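Local coordinates for protein 4-hydroxybutyrate coenzyme A transferase (Shewanella oneidensis, PDB 2OAS) that probably transfers coenzyme A between acyl-CoA thioesters and carboxylic acids such as acetate or 4-hydroxybutyrate, and binds coenzyme A, at residues G212-A217 / A350-A355; T251-R254 / L260-G263; K253-G258 / I282-E287; A378-I383 / A390-R395. All coordinates share one frame; numbering follows the deposited sequence.

Contact 1: G212-A217 / A350-A355; sequences GAIPDA and ALPSTA. With COA (coenzyme A), chain C.
A single side chain, Ile214, accounts for the whole first-segment share of this contact: it meets Ala350 and Pro352, and no hydrogen bond crosses between the segments. Its two branches divide the work. CG2 rests against the methyl of the neighbouring strand residue, Ile214 CG2 to Ala350 CB measuring 4.0 Å, while the longer arm carries CD1 over the backbone where the strand ends. There Ile214 CD1 lies 3.9 Å from Ala350 O and 4.0 Å from Pro352 CD. The extended arm (chi2 177°) explains how one isoleucine spans both partners, since CG1 and CD1 run straight on from CB.

The junction is small, 117 Å² over both sides, and rests on van der Waals contact. Ala350 O, beside the CD1 methyl, accepts a hydrogen bond from Ser306 OG. Ile193 touches both Ile214 and Ala350, so that helix 188-200 joins the packing.

Gly212 occupies the N-cap position of helix 213-220, and its phi of 139° is one that a side chain would not tolerate. Past Pro352, which also packs on the coenzyme A-binding Arg362, the second segment reaches the ligand: Ala355 CB sits 3.8 Å from C4A of the coenzyme A adenine. A helix start packed beside the C-terminal end of a parallel strand, with the following loop running on to the nucleotide, is consistent with the Rossmann-like alpha/beta fold of this family, and here it borders the coenzyme A pocket.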
loop_
_atom_site.group_PDB
_atom_site.type_symbol
_atom_site.label_atom_id
_atom_site.label_comp_id
_atom_site.label_asym_id
_atom_site.label_seq_id
_atom_site.Cartn_x
_atom_site.Cartn_y
_atom_site.Cartn_z
ATOM N N GLY A 212 2.600 4.572 -23.628
ATOM C CA GLY A 212 3.422 5.757 -23.753
ATOM C C GLY A 212 4.744 5.486 -24.434
ATOM O O GLY A 212 5.063 4.353 -24.809
ATOM N N ALA A 213 5.525 6.551 -24.577
ATOM C CA ALA A 213 6.835 6.493 -25.211
ATOM C C ALA A 213 7.818 5.642 -24.408
ATOM O O ALA A 213 8.563 4.843 -24.976
ATOM C CB ALA A 213 7.380 7.905 -25.367
ATOM N N ILE A 214 7.821 5.823 -23.091
ATOM C CA ILE A 214 8.720 5.064 -22.231
ATOM C C ILE A 214 8.492 3.562 -22.394
ATOM O O ILE A 214 9.406 2.822 -22.755
ATOM C CB ILE A 214 8.539 5.481 -20.758
ATOM C CG1 ILE A 214 8.922 6.955 -20.613
ATOM C CG2 ILE A 214 9.373 4.591 -19.845
ATOM C CD1 ILE A 214 8.716 7.526 -19.227
ATOM N N PRO A 215 7.265 3.099 -22.142
ATOM C CA PRO A 215 6.964 1.671 -22.288
ATOM C C PRO A 215 7.391 1.138 -23.653
ATOM O O PRO A 215 8.004 0.081 -23.738
ATOM C CB PRO A 215 5.451 1.621 -22.097
ATOM C CG PRO A 215 5.219 2.732 -21.102
ATOM C CD PRO A 215 6.092 3.840 -21.638
ATOM N N ASP A 216 7.072 1.869 -24.720
ATOM C CA ASP A 216 7.438 1.429 -26.063
ATOM C C ASP A 216 8.941 1.279 -26.222
ATOM O O ASP A 216 9.423 0.272 -26.745
ATOM C CB ASP A 216 6.932 2.410 -27.124
ATOM C CG ASP A 216 5.424 2.418 -27.240
ATOM O OD1 ASP A 216 4.812 1.326 -27.259
ATOM O OD2 ASP A 216 4.850 3.519 -27.326
ATOM N N ALA A 217 9.676 2.294 -25.779
ATOM C CA ALA A 217 11.128 2.277 -25.864
ATOM C C ALA A 217 11.648 1.059 -25.121
ATOM O O ALA A 217 12.607 0.424 -25.555
ATOM C CB ALA A 217 11.703 3.553 -25.259
ATOM N N ALA A 350 9.583 4.521 -13.705
ATOM C CA ALA A 350 10.300 5.215 -14.775
ATOM C C ALA A 350 9.661 6.549 -15.125
ATOM O O ALA A 350 8.464 6.624 -15.397
ATOM C CB ALA A 350 10.353 4.337 -16.016
ATOM N N LEU A 351 10.467 7.603 -15.123
ATOM C CA LEU A 351 9.957 8.923 -15.463
ATOM C C LEU A 351 11.077 9.840 -15.925
ATOM O O LEU A 351 12.241 9.630 -15.601
ATOM C CB LEU A 351 9.252 9.545 -14.265
ATOM C CG LEU A 351 10.102 10.042 -13.095
ATOM C CD1 LEU A 351 9.160 10.592 -12.047
ATOM C CD2 LEU A 351 10.949 8.930 -12.507
ATOM N N PRO A 352 10.741 10.857 -16.727
ATOM C CA PRO A 352 11.758 11.804 -17.217
ATOM C C PRO A 352 12.339 12.587 -16.037
ATOM O O PRO A 352 11.611 12.933 -15.122
ATOM C CB PRO A 352 10.954 12.709 -18.145
ATOM C CG PRO A 352 9.873 11.806 -18.658
ATOM C CD PRO A 352 9.451 11.069 -17.411
ATOM N N SER A 353 13.632 12.871 -16.044
ATOM C CA SER A 353 14.202 13.625 -14.924
ATOM C C SER A 353 13.532 14.995 -14.769
ATOM O O SER A 353 13.485 15.537 -13.671
ATOM C CB SER A 353 15.720 13.814 -15.085
ATOM O OG SER A 353 16.052 14.678 -16.161
ATOM N N THR A 354 13.011 15.557 -15.859
ATOM C CA THR A 354 12.364 16.868 -15.768
ATOM C C THR A 354 10.984 16.928 -16.405
ATOM O O THR A 354 10.443 15.924 -16.869
ATOM C CB THR A 354 13.217 17.976 -16.430
ATOM O OG1 THR A 354 13.248 17.769 -17.851
ATOM C CG2 THR A 354 14.634 17.967 -15.875
ATOM N N ALA A 355 10.418 18.124 -16.424
ATOM C CA ALA A 355 9.115 18.330 -17.023
ATOM C C ALA A 355 8.934 19.806 -17.349
ATOM O O ALA A 355 9.823 20.625 -17.114
ATOM C CB ALA A 355 8.034 17.870 -16.064
HETATM N N1A COA C . 5.562 19.062 -11.948
HETATM C C2A COA C . 4.912 20.015 -12.846
HETATM N N3A COA C . 4.422 19.420 -14.106
HETATM C C4A COA C . 4.599 17.993 -14.428
HETATM C C5A COA C . 5.229 17.060 -13.528
HETATM C C6A COA C . 5.740 17.634 -12.261
HETATM N N6A COA C . 6.389 16.806 -11.313
HETATM N N7A COA C . 5.254 15.792 -14.085
HETATM C C8A COA C . 4.611 15.944 -15.326
HETATM N N9A COA C . 4.196 17.276 -15.558
HETATM C C1B COA C . 3.519 17.824 -16.715
HETATM C C2B COA C . 4.142 17.639 -18.133
HETATM O O2B COA C . 4.646 18.815 -18.659
HETATM C C3B COA C . 3.064 17.000 -19.008
HETATM O O3B COA C . 2.820 17.813 -20.199
HETATM P P3B COA C . 1.765 17.437 -21.318
HETATM O O7A COA C . 1.954 16.103 -21.923
HETATM O O8A COA C . 0.392 17.484 -20.729
HETATM O O9A COA C . 1.819 18.460 -22.352
HETATM C C4B COA C . 1.866 16.813 -18.155
HETATM O O4B COA C . 2.145 17.299 -16.832
HETATM C C5B COA C . 1.611 15.262 -18.374
HETATM O O5B COA C . 2.702 14.472 -17.870
HETATM P P1A COA C . 3.243 13.017 -18.458
HETATM O O1A COA C . 3.621 13.046 -19.844
HETATM O O2A COA C . 4.427 12.501 -17.672
HETATM O O3A COA C . 1.988 12.091 -18.211
HETATM P P2A COA C . 1.949 10.575 -18.559
HETATM O O4A COA C . 0.877 10.330 -19.521
HETATM O O5A COA C . 3.200 10.127 -19.142
HETATM O O6A COA C . 1.840 9.693 -17.389
HETATM C CBP COA C . 1.340 9.131 -14.975
HETATM C CCP COA C . 2.439 9.586 -16.099
HETATM C CDP COA C . 0.558 10.489 -15.061
HETATM C CEP COA C . 2.008 8.991 -13.539
HETATM C CAP COA C . 0.368 7.843 -15.457
HETATM O OAP COA C . 1.367 6.780 -15.532
HETATM C C9P COA C . -0.686 7.428 -14.424
HETATM O O9P COA C . -1.849 7.732 -14.641
HETATM N N8P COA C . -0.247 6.699 -13.289
HETATM C C7P COA C . -0.952 6.139 -12.144
HETATM C C6P COA C . -0.810 4.593 -11.892
HETATM C C5P COA C . -1.740 3.734 -12.646
HETATM O O5P COA C . -2.283 2.768 -12.099
HETATM N N4P COA C . -1.953 4.123 -14.017
HETATM C C3P COA C . -2.792 3.562 -15.065
HETATM C C2P COA C . -2.671 2.011 -15.313
HETATM S S1P COA C . -4.271 1.153 -15.260
#

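Contact 2: T251-R254 / L260-G263; sequences TKKR and LVTG
Lys253 sends its ammonium end over Val261, with NZ 3.6 Å from Val261 CG2, in a loop-to-strand packing against strand 260-262 of the small parallel sheet. The loop leading into that strand folds back so that the lysine lies beside its first residues. The contact is small, 77 Å² over both sides, and rests on this one side chain; the backbones stay well apart, the nearest pair being Lys253 CA and Leu260 CA at 9.8 Å.

A bend late in the lysine chain (chi3 -55°) turns CE and NZ out of the line of CB, CG and CD. The result places the charged nitrogen beside a methyl group, an approach that by itself offers the charge nothing. Compensation comes from main-chain oxygens: NZ donates to Lys259 O and Val230 O, and weakly to Tyr256 O. Two carbonyls of its own loop and one from Val230 thus gather round a buried ammonium group, which would probably help to stabilise its positive charge and ties the loop to the start of strand 260-262 and to Val230 beside it.

Val261 itself is fixed by backbone hydrogen bonds with Val230 and Thr232, while Leu260 bonds with Ala280 and Ile282, and Thr262 with Ile282. With CG1 of Val261 anti to the backbone N (chi1 -177°), CG2 stands beside that N, on the side where the lysine end lies. Beside that methyl, Lys253 NZ is 4.2 Å from Val261 N.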
loop_
_atom_site.group_PDB
_atom_site.type_symbol
_atom_site.label_atom_id
_atom_site.label_comp_id
_atom_site.label_asym_id
_atom_site.label_seq_id
_atom_site.Cartn_x
_atom_site.Cartn_y
_atom_site.Cartn_z
ATOM N N THR A 251 5.148 -18.800 -21.046
ATOM C CA THR A 251 5.510 -20.151 -20.650
ATOM C C THR A 251 5.949 -20.260 -19.191
ATOM O O THR A 251 5.780 -21.306 -18.570
ATOM C CB THR A 251 6.640 -20.682 -21.549
ATOM O OG1 THR A 251 6.151 -20.834 -22.884
ATOM C CG2 THR A 251 7.136 -22.022 -21.040
ATOM N N LYS A 252 6.497 -19.181 -18.643
ATOM C CA LYS A 252 6.981 -19.208 -17.267
ATOM C C LYS A 252 6.029 -18.706 -16.189
ATOM O O LYS A 252 6.415 -18.571 -15.031
ATOM C CB LYS A 252 8.309 -18.455 -17.184
ATOM C CG LYS A 252 9.372 -19.023 -18.108
ATOM C CD LYS A 252 9.494 -20.528 -17.901
ATOM C CE LYS A 252 10.274 -21.195 -19.019
ATOM N NZ LYS A 252 10.218 -22.686 -18.905
ATOM N N LYS A 253 4.781 -18.443 -16.564
ATOM C CA LYS A 253 3.782 -17.981 -15.605
ATOM C C LYS A 253 3.134 -19.176 -14.914
ATOM O O LYS A 253 3.148 -20.286 -15.445
ATOM C CB LYS A 253 2.700 -17.161 -16.307
ATOM C CG LYS A 253 3.168 -15.821 -16.896
ATOM C CD LYS A 253 1.976 -14.861 -17.073
ATOM C CE LYS A 253 0.858 -15.482 -17.919
ATOM N NZ LYS A 253 -0.356 -14.632 -18.100
ATOM N N ARG A 254 2.576 -18.959 -13.729
ATOM C CA ARG A 254 1.908 -20.043 -13.014
ATOM C C ARG A 254 0.407 -19.783 -12.984
ATOM O O ARG A 254 -0.395 -20.703 -12.793
ATOM C CB ARG A 254 2.448 -20.187 -11.583
ATOM C CG ARG A 254 3.959 -20.368 -11.515
ATOM C CD ARG A 254 4.416 -21.048 -10.221
ATOM N NE ARG A 254 5.876 -21.076 -10.068
ATOM C CZ ARG A 254 6.735 -21.556 -10.968
ATOM N NH1 ARG A 254 8.037 -21.530 -10.714
ATOM N NH2 ARG A 254 6.301 -22.058 -12.121
ATOM N N LEU A 260 -2.033 -14.301 -22.374
ATOM C CA LEU A 260 -1.791 -12.932 -21.935
ATOM C C LEU A 260 -2.994 -12.550 -21.079
ATOM O O LEU A 260 -4.120 -12.921 -21.403
ATOM C CB LEU A 260 -1.724 -11.984 -23.130
ATOM C CG LEU A 260 -0.696 -12.305 -24.202
ATOM C CD1 LEU A 260 -0.789 -11.288 -25.328
ATOM C CD2 LEU A 260 0.677 -12.281 -23.573
ATOM N N VAL A 261 -2.762 -11.824 -19.994
ATOM C CA VAL A 261 -3.848 -11.398 -19.119
ATOM C C VAL A 261 -3.800 -9.866 -18.905
ATOM O O VAL A 261 -2.720 -9.298 -18.759
ATOM C CB VAL A 261 -3.758 -12.135 -17.738
ATOM C CG1 VAL A 261 -4.926 -11.751 -16.833
ATOM C CG2 VAL A 261 -3.771 -13.658 -17.967
ATOM N N THR A 262 -4.964 -9.221 -18.928
ATOM C CA THR A 262 -5.084 -7.778 -18.695
ATOM C C THR A 262 -6.509 -7.421 -18.331
ATOM O O THR A 262 -7.422 -8.244 -18.453
ATOM C CB THR A 262 -4.777 -6.897 -19.931
ATOM O OG1 THR A 262 -5.454 -7.429 -21.081
ATOM C CG2 THR A 262 -3.313 -6.807 -20.171
ATOM N N GLY A 263 -6.680 -6.173 -17.907
ATOM C CA GLY A 263 -7.992 -5.678 -17.555
ATOM C C GLY A 263 -8.597 -4.989 -18.761
ATOM O O GLY A 263 -9.819 -4.912 -18.891
#

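Contact 3: K253-G258 / I282-E287; sequences KRFYPG and IFMDIE
A Met-aromatic cluster joins the loop before strand 260-262 to the end of strand 281-283, in the part of the fold that carries the small parallel sheet. Met284, present as selenomethionine, reaches across to two consecutive rings, Phe255 and Tyr256, and makes a Met-aromatic contact with each.

Met284 CE stands 3.6 Å from the centroid of the Tyr256 ring and 20° off its normal, which identifies a CH-pi contact over the face; the closest ring atoms, Tyr256 CE1 and CZ, are each 3.4 Å from Met284 CE. The same methyl also touches Phe255, with Met284 CE 3.8 Å from Phe255 CE1. Met284 SE lies in the plane of the Phe255 ring, at its edge, 5.0 Å from the centroid. More distantly it stands above the Tyr256 face, Met284 SE being 5.3 Å from that centroid. The turn about the CG-SE bond (chi3 -83°) brings CE over the tyrosine face with SE still at the phenylalanine edge.

The two rings also meet each other, Tyr256 CD1 lying over one face of Phe255. An alanine at Phe255 would remove the ring that borders the selenium and backs Tyr256, and would probably leave both with greater freedom to shift. Val261 of strand 260-262 also packs on Tyr256 and Met284.

Beyond the cluster the chain enters helix 286-289 through Asp285, its N-cap, whose carboxylate also forms a salt bridge to Arg105. The cap bond is almost straight: Glu287 N donates to Asp285 OD1 at 3.0 Å with an N-H...O angle of 177°.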
loop_
_atom_site.group_PDB
_atom_site.type_symbol
_atom_site.label_atom_id
_atom_site.label_comp_id
_atom_site.label_asym_id
_atom_site.label_seq_id
_atom_site.Cartn_x
_atom_site.Cartn_y
_atom_site.Cartn_z
ATOM N N LYS A 253 4.781 -18.443 -16.564
ATOM C CA LYS A 253 3.782 -17.981 -15.605
ATOM C C LYS A 253 3.134 -19.176 -14.914
ATOM O O LYS A 253 3.148 -20.286 -15.445
ATOM C CB LYS A 253 2.700 -17.161 -16.307
ATOM C CG LYS A 253 3.168 -15.821 -16.896
ATOM C CD LYS A 253 1.976 -14.861 -17.073
ATOM C CE LYS A 253 0.858 -15.482 -17.919
ATOM N NZ LYS A 253 -0.356 -14.632 -18.100
ATOM N N ARG A 254 2.576 -18.959 -13.729
ATOM C CA ARG A 254 1.908 -20.043 -13.014
ATOM C C ARG A 254 0.407 -19.783 -12.984
ATOM O O ARG A 254 -0.395 -20.703 -12.793
ATOM C CB ARG A 254 2.448 -20.187 -11.583
ATOM C CG ARG A 254 3.959 -20.368 -11.515
ATOM C CD ARG A 254 4.416 -21.048 -10.221
ATOM N NE ARG A 254 5.876 -21.076 -10.068
ATOM C CZ ARG A 254 6.735 -21.556 -10.968
ATOM N NH1 ARG A 254 8.037 -21.530 -10.714
ATOM N NH2 ARG A 254 6.301 -22.058 -12.121
ATOM N N PHE A 255 0.029 -18.522 -13.173
ATOM C CA PHE A 255 -1.376 -18.152 -13.169
ATOM C C PHE A 255 -1.759 -17.855 -14.601
ATOM O O PHE A 255 -1.355 -16.839 -15.162
ATOM C CB PHE A 255 -1.602 -16.940 -12.276
ATOM C CG PHE A 255 -3.018 -16.452 -12.260
ATOM C CD1 PHE A 255 -3.439 -15.485 -13.168
ATOM C CD2 PHE A 255 -3.928 -16.943 -11.331
ATOM C CE1 PHE A 255 -4.751 -15.010 -13.145
ATOM C CE2 PHE A 255 -5.236 -16.479 -11.299
ATOM C CZ PHE A 255 -5.650 -15.510 -12.208
ATOM N N TYR A 256 -2.539 -18.763 -15.183
ATOM C CA TYR A 256 -2.972 -18.654 -16.569
ATOM C C TYR A 256 -1.763 -18.670 -17.507
ATOM O O TYR A 256 -1.520 -17.716 -18.246
ATOM C CB TYR A 256 -3.786 -17.375 -16.801
ATOM C CG TYR A 256 -5.256 -17.496 -16.480
ATOM C CD1 TYR A 256 -5.703 -17.525 -15.157
ATOM C CD2 TYR A 256 -6.204 -17.561 -17.500
ATOM C CE1 TYR A 256 -7.062 -17.609 -14.857
ATOM C CE2 TYR A 256 -7.562 -17.647 -17.215
ATOM C CZ TYR A 256 -7.987 -17.669 -15.893
ATOM O OH TYR A 256 -9.338 -17.744 -15.617
ATOM N N PRO A 257 -0.979 -19.756 -17.477
ATOM C CA PRO A 257 0.198 -19.857 -18.347
ATOM C C PRO A 257 -0.181 -20.010 -19.822
ATOM O O PRO A 257 -1.252 -20.523 -20.145
ATOM C CB PRO A 257 0.925 -21.082 -17.795
ATOM C CG PRO A 257 -0.195 -21.933 -17.265
ATOM C CD PRO A 257 -1.058 -20.913 -16.562
ATOM N N GLY A 258 0.699 -19.554 -20.706
ATOM C CA GLY A 258 0.429 -19.650 -22.127
ATOM C C GLY A 258 -0.493 -18.563 -22.654
ATOM O O GLY A 258 -0.632 -18.416 -23.866
ATOM N N ILE A 282 -6.590 -13.061 -22.596
ATOM C CA ILE A 282 -7.649 -13.049 -21.612
ATOM C C ILE A 282 -7.808 -11.718 -20.876
ATOM O O ILE A 282 -6.905 -11.257 -20.167
ATOM C CB ILE A 282 -7.428 -14.154 -20.573
ATOM C CG1 ILE A 282 -7.421 -15.517 -21.273
ATOM C CG2 ILE A 282 -8.512 -14.088 -19.493
ATOM C CD1 ILE A 282 -8.705 -15.831 -22.033
ATOM N N PHE A 283 -8.968 -11.106 -21.071
ATOM C CA PHE A 283 -9.315 -9.858 -20.435
ATOM C C PHE A 283 -10.031 -10.273 -19.173
ATOM O O PHE A 283 -11.150 -10.779 -19.203
ATOM C CB PHE A 283 -10.257 -9.026 -21.319
ATOM C CG PHE A 283 -9.568 -8.360 -22.472
ATOM C CD1 PHE A 283 -9.104 -9.102 -23.554
ATOM C CD2 PHE A 283 -9.339 -6.982 -22.454
ATOM C CE1 PHE A 283 -8.419 -8.493 -24.589
ATOM C CE2 PHE A 283 -8.651 -6.366 -23.488
ATOM C CZ PHE A 283 -8.194 -7.120 -24.563
HETATM N N MSE A 284 -9.375 -10.033 -18.056
HETATM C CA MSE A 284 -9.888 -10.409 -16.760
HETATM C C MSE A 284 -10.330 -9.194 -15.964
HETATM O O MSE A 284 -9.874 -8.079 -16.219
HETATM C CB MSE A 284 -8.775 -11.126 -16.020
HETATM C CG MSE A 284 -9.162 -11.862 -14.775
HETATM SE SE MSE A 284 -7.558 -12.750 -14.191
HETATM C CE MSE A 284 -7.703 -14.293 -15.344
ATOM N N ASP A 285 -11.205 -9.436 -14.989
ATOM C CA ASP A 285 -11.746 -8.410 -14.098
ATOM C C ASP A 285 -10.647 -7.815 -13.225
ATOM O O ASP A 285 -9.916 -8.552 -12.570
ATOM C CB ASP A 285 -12.835 -9.042 -13.221
ATOM C CG ASP A 285 -13.288 -8.140 -12.079
ATOM O OD1 ASP A 285 -13.025 -6.917 -12.117
ATOM O OD2 ASP A 285 -13.927 -8.661 -11.141
ATOM N N ILE A 286 -10.533 -6.488 -13.205
ATOM C CA ILE A 286 -9.502 -5.821 -12.413
ATOM C C ILE A 286 -9.450 -6.271 -10.957
ATOM O O ILE A 286 -8.408 -6.181 -10.315
ATOM C CB ILE A 286 -9.691 -4.301 -12.402
ATOM C CG1 ILE A 286 -11.140 -3.986 -12.058
ATOM C CG2 ILE A 286 -9.288 -3.709 -13.732
ATOM C CD1 ILE A 286 -11.382 -2.543 -11.817
ATOM N N GLU A 287 -10.571 -6.732 -10.419
ATOM C CA GLU A 287 -10.572 -7.183 -9.032
ATOM C C GLU A 287 -9.616 -8.354 -8.863
ATOM O O GLU A 287 -9.152 -8.622 -7.758
ATOM C CB GLU A 287 -11.975 -7.588 -8.595
ATOM C CG GLU A 287 -12.042 -8.014 -7.141
ATOM C CD GLU A 287 -13.467 -8.184 -6.649
ATOM O OE1 GLU A 287 -13.650 -8.697 -5.529
ATOM O OE2 GLU A 287 -14.404 -7.801 -7.380
#

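Contact 4: A378-I383 / A390-R395; sequences AHVHYI and ANLKGR
Backbone hydrogen bonds set the register between Tyr382-Ile383 and Ala390-Asn391. Ile383 and Ala390 form the antiparallel hydrogen-bonded pair, with Ala390 N to Ile383 O at 2.8 Å and Ile383 N to Ala390 O at 3.1 Å. Tyr382 and Asn391 make the adjacent non-hydrogen-bonded pair, and beyond it Leu392 N donates to His381 O at 2.9 Å.

Among polar side chains, Asn391 does most. Having CG anti to the backbone N (chi1 -163°) carries its amide to His381 and to a face of Tyr382, the amide and tyrosine planes 37° apart. Asn391 OD1 accepts from Lys393 N at 3.2 Å, closing an Asx turn, and also lies in the plane of the His381 ring at its edge, 3.4 Å from His381 CD2. Asn391 ND2 donates to a water that also bonds His381 NE2. A leucine here lacks OD1 and ND2, and would probably leave Lys393 N without its side-chain acceptor and the water bridged to His381 less firmly held.

His381 is covered on both faces: Tyr382 CD1 over one, Lys393 NZ over the other, 4.2 Å above the plane. That lysine forms a salt bridge to Glu108 of the second subunit.

Apolar contact gathers on Leu392 CD1, 3.6 Å from Val380 CG1 and also against Ile383 CD1. Helix 397-405 covers this side. Together these features describe a beta hairpin (strands 382-385 and 388-391) at the edge of the mixed sheet, whose second strand runs on into a type II turn from Leu392 to Arg395 beside the subunit interface.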
loop_
_atom_site.group_PDB
_atom_site.type_symbol
_atom_site.label_atom_id
_atom_site.label_comp_id
_atom_site.label_asym_id
_atom_site.label_seq_id
_atom_site.Cartn_x
_atom_site.Cartn_y
_atom_site.Cartn_z
ATOM N N ALA A 378 8.263 2.812 1.561
ATOM C CA ALA A 378 8.423 1.374 1.792
ATOM C C ALA A 378 8.162 0.504 0.575
ATOM O O ALA A 378 8.686 -0.602 0.476
ATOM C CB ALA A 378 7.523 0.941 2.956
ATOM N N HIS A 379 7.345 1.015 -0.343
ATOM C CA HIS A 379 6.991 0.288 -1.571
ATOM C C HIS A 379 8.083 0.276 -2.628
ATOM O O HIS A 379 8.395 -0.753 -3.196
ATOM C CB HIS A 379 5.752 0.904 -2.219
ATOM C CG HIS A 379 4.460 0.367 -1.698
ATOM N ND1 HIS A 379 3.575 1.131 -0.970
ATOM C CD2 HIS A 379 3.917 -0.871 -1.776
ATOM C CE1 HIS A 379 2.542 0.385 -0.617
ATOM N NE2 HIS A 379 2.727 -0.834 -1.093
ATOM N N VAL A 380 8.647 1.439 -2.888
ATOM C CA VAL A 380 9.637 1.580 -3.931
ATOM C C VAL A 380 10.805 0.593 -3.969
ATOM O O VAL A 380 11.363 0.197 -2.947
ATOM C CB VAL A 380 10.185 3.030 -3.938
ATOM C CG1 VAL A 380 11.136 3.234 -5.106
ATOM C CG2 VAL A 380 9.025 4.005 -4.022
ATOM N N HIS A 381 11.150 0.191 -5.181
ATOM C CA HIS A 381 12.257 -0.713 -5.383
ATOM C C HIS A 381 13.233 0.031 -6.283
ATOM O O HIS A 381 14.269 0.483 -5.825
ATOM C CB HIS A 381 11.782 -2.019 -6.051
ATOM C CG HIS A 381 12.873 -3.021 -6.277
ATOM N ND1 HIS A 381 12.641 -4.263 -6.829
ATOM C CD2 HIS A 381 14.208 -2.962 -6.032
ATOM C CE1 HIS A 381 13.783 -4.925 -6.911
ATOM N NE2 HIS A 381 14.748 -4.157 -6.435
ATOM N N TYR A 382 12.895 0.163 -7.562
ATOM C CA TYR A 382 13.752 0.881 -8.503
ATOM C C TYR A 382 13.094 2.142 -9.023
ATOM O O TYR A 382 11.875 2.221 -9.141
ATOM C CB TYR A 382 14.090 0.042 -9.721
ATOM C CG TYR A 382 15.224 -0.925 -9.572
ATOM C CD1 TYR A 382 14.974 -2.294 -9.411
ATOM C CD2 TYR A 382 16.549 -0.493 -9.652
ATOM C CE1 TYR A 382 16.004 -3.206 -9.339
ATOM C CE2 TYR A 382 17.601 -1.402 -9.581
ATOM C CZ TYR A 382 17.318 -2.762 -9.425
ATOM O OH TYR A 382 18.334 -3.688 -9.349
ATOM N N ILE A 383 13.922 3.113 -9.364
ATOM C CA ILE A 383 13.467 4.367 -9.933
ATOM C C ILE A 383 14.472 4.653 -11.040
ATOM O O ILE A 383 15.664 4.711 -10.783
ATOM C CB ILE A 383 13.469 5.490 -8.895
ATOM C CG1 ILE A 383 12.284 5.292 -7.951
ATOM C CG2 ILE A 383 13.377 6.850 -9.574
ATOM C CD1 ILE A 383 12.151 6.357 -6.921
ATOM N N ALA A 390 18.129 3.958 -9.691
ATOM C CA ALA A 390 18.444 4.048 -8.271
ATOM C C ALA A 390 17.641 2.995 -7.519
ATOM O O ALA A 390 16.423 2.935 -7.623
ATOM C CB ALA A 390 18.127 5.445 -7.735
ATOM N N ASN A 391 18.342 2.160 -6.766
ATOM C CA ASN A 391 17.716 1.094 -5.992
ATOM C C ASN A 391 17.521 1.587 -4.571
ATOM O O ASN A 391 18.501 1.832 -3.872
ATOM C CB ASN A 391 18.624 -0.122 -5.963
ATOM C CG ASN A 391 17.895 -1.374 -5.553
ATOM O OD1 ASN A 391 16.916 -1.324 -4.816
ATOM N ND2 ASN A 391 18.372 -2.514 -6.028
ATOM N N LEU A 392 16.271 1.727 -4.137
ATOM C CA LEU A 392 16.004 2.214 -2.793
ATOM C C LEU A 392 15.657 1.111 -1.801
ATOM O O LEU A 392 15.625 1.345 -0.590
ATOM C CB LEU A 392 14.888 3.244 -2.833
ATOM C CG LEU A 392 15.052 4.337 -3.904
ATOM C CD1 LEU A 392 13.864 5.282 -3.827
ATOM C CD2 LEU A 392 16.358 5.095 -3.700
ATOM N N LYS A 393 15.420 -0.088 -2.314
ATOM C CA LYS A 393 15.077 -1.238 -1.489
ATOM C C LYS A 393 16.044 -1.463 -0.354
ATOM O O LYS A 393 17.217 -1.795 -0.580
ATOM C CB LYS A 393 15.050 -2.506 -2.355
ATOM C CG LYS A 393 13.662 -3.057 -2.557
ATOM C CD LYS A 393 13.243 -3.879 -1.371
ATOM C CE LYS A 393 13.781 -5.293 -1.511
ATOM N NZ LYS A 393 13.271 -5.932 -2.769
ATOM N N GLY A 394 15.554 -1.310 0.869
ATOM C CA GLY A 394 16.408 -1.493 2.027
ATOM C C GLY A 394 17.402 -0.370 2.270
ATOM O O GLY A 394 18.156 -0.429 3.234
ATOM N N ARG A 395 17.409 0.661 1.432
ATOM C CA ARG A 395 18.352 1.765 1.621
ATOM C C ARG A 395 17.855 2.817 2.597
ATOM O O ARG A 395 16.670 3.116 2.644
ATOM C CB ARG A 395 18.639 2.432 0.277
ATOM C CG ARG A 395 18.908 1.451 -0.857
ATOM C CD ARG A 395 20.131 0.612 -0.587
ATOM N NE ARG A 395 20.012 -0.709 -1.207
ATOM C CZ ARG A 395 20.147 -0.957 -2.508
ATOM N NH1 ARG A 395 20.013 -2.199 -2.961
ATOM N NH2 ARG A 395 20.433 0.026 -3.352
HETATM O O HOH W 1 17.612 -5.560 -6.243
#

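Contacts 2 and 3 form one unit, with centres 5 Å apart. They share Lys253 and Arg254, and their strands are neighbours in one sheet: Leu260 O and Ile282 N are 2.7 Å apart, a probable hydrogen bond. Thr262 O and Met284 N, also 2.7 Å apart, probably make another. Contact 1 lies about 24 Å from contact 2 between centres, and is the one that touches coenzyme A. The side chains of Val261 and Met284 are each about 10 Å from that of Glu233, the covalent coenzyme A site. Contact 4 lies on the mixed sheet that also holds strand 346-350, its centre about 18 Å from that of contact 1.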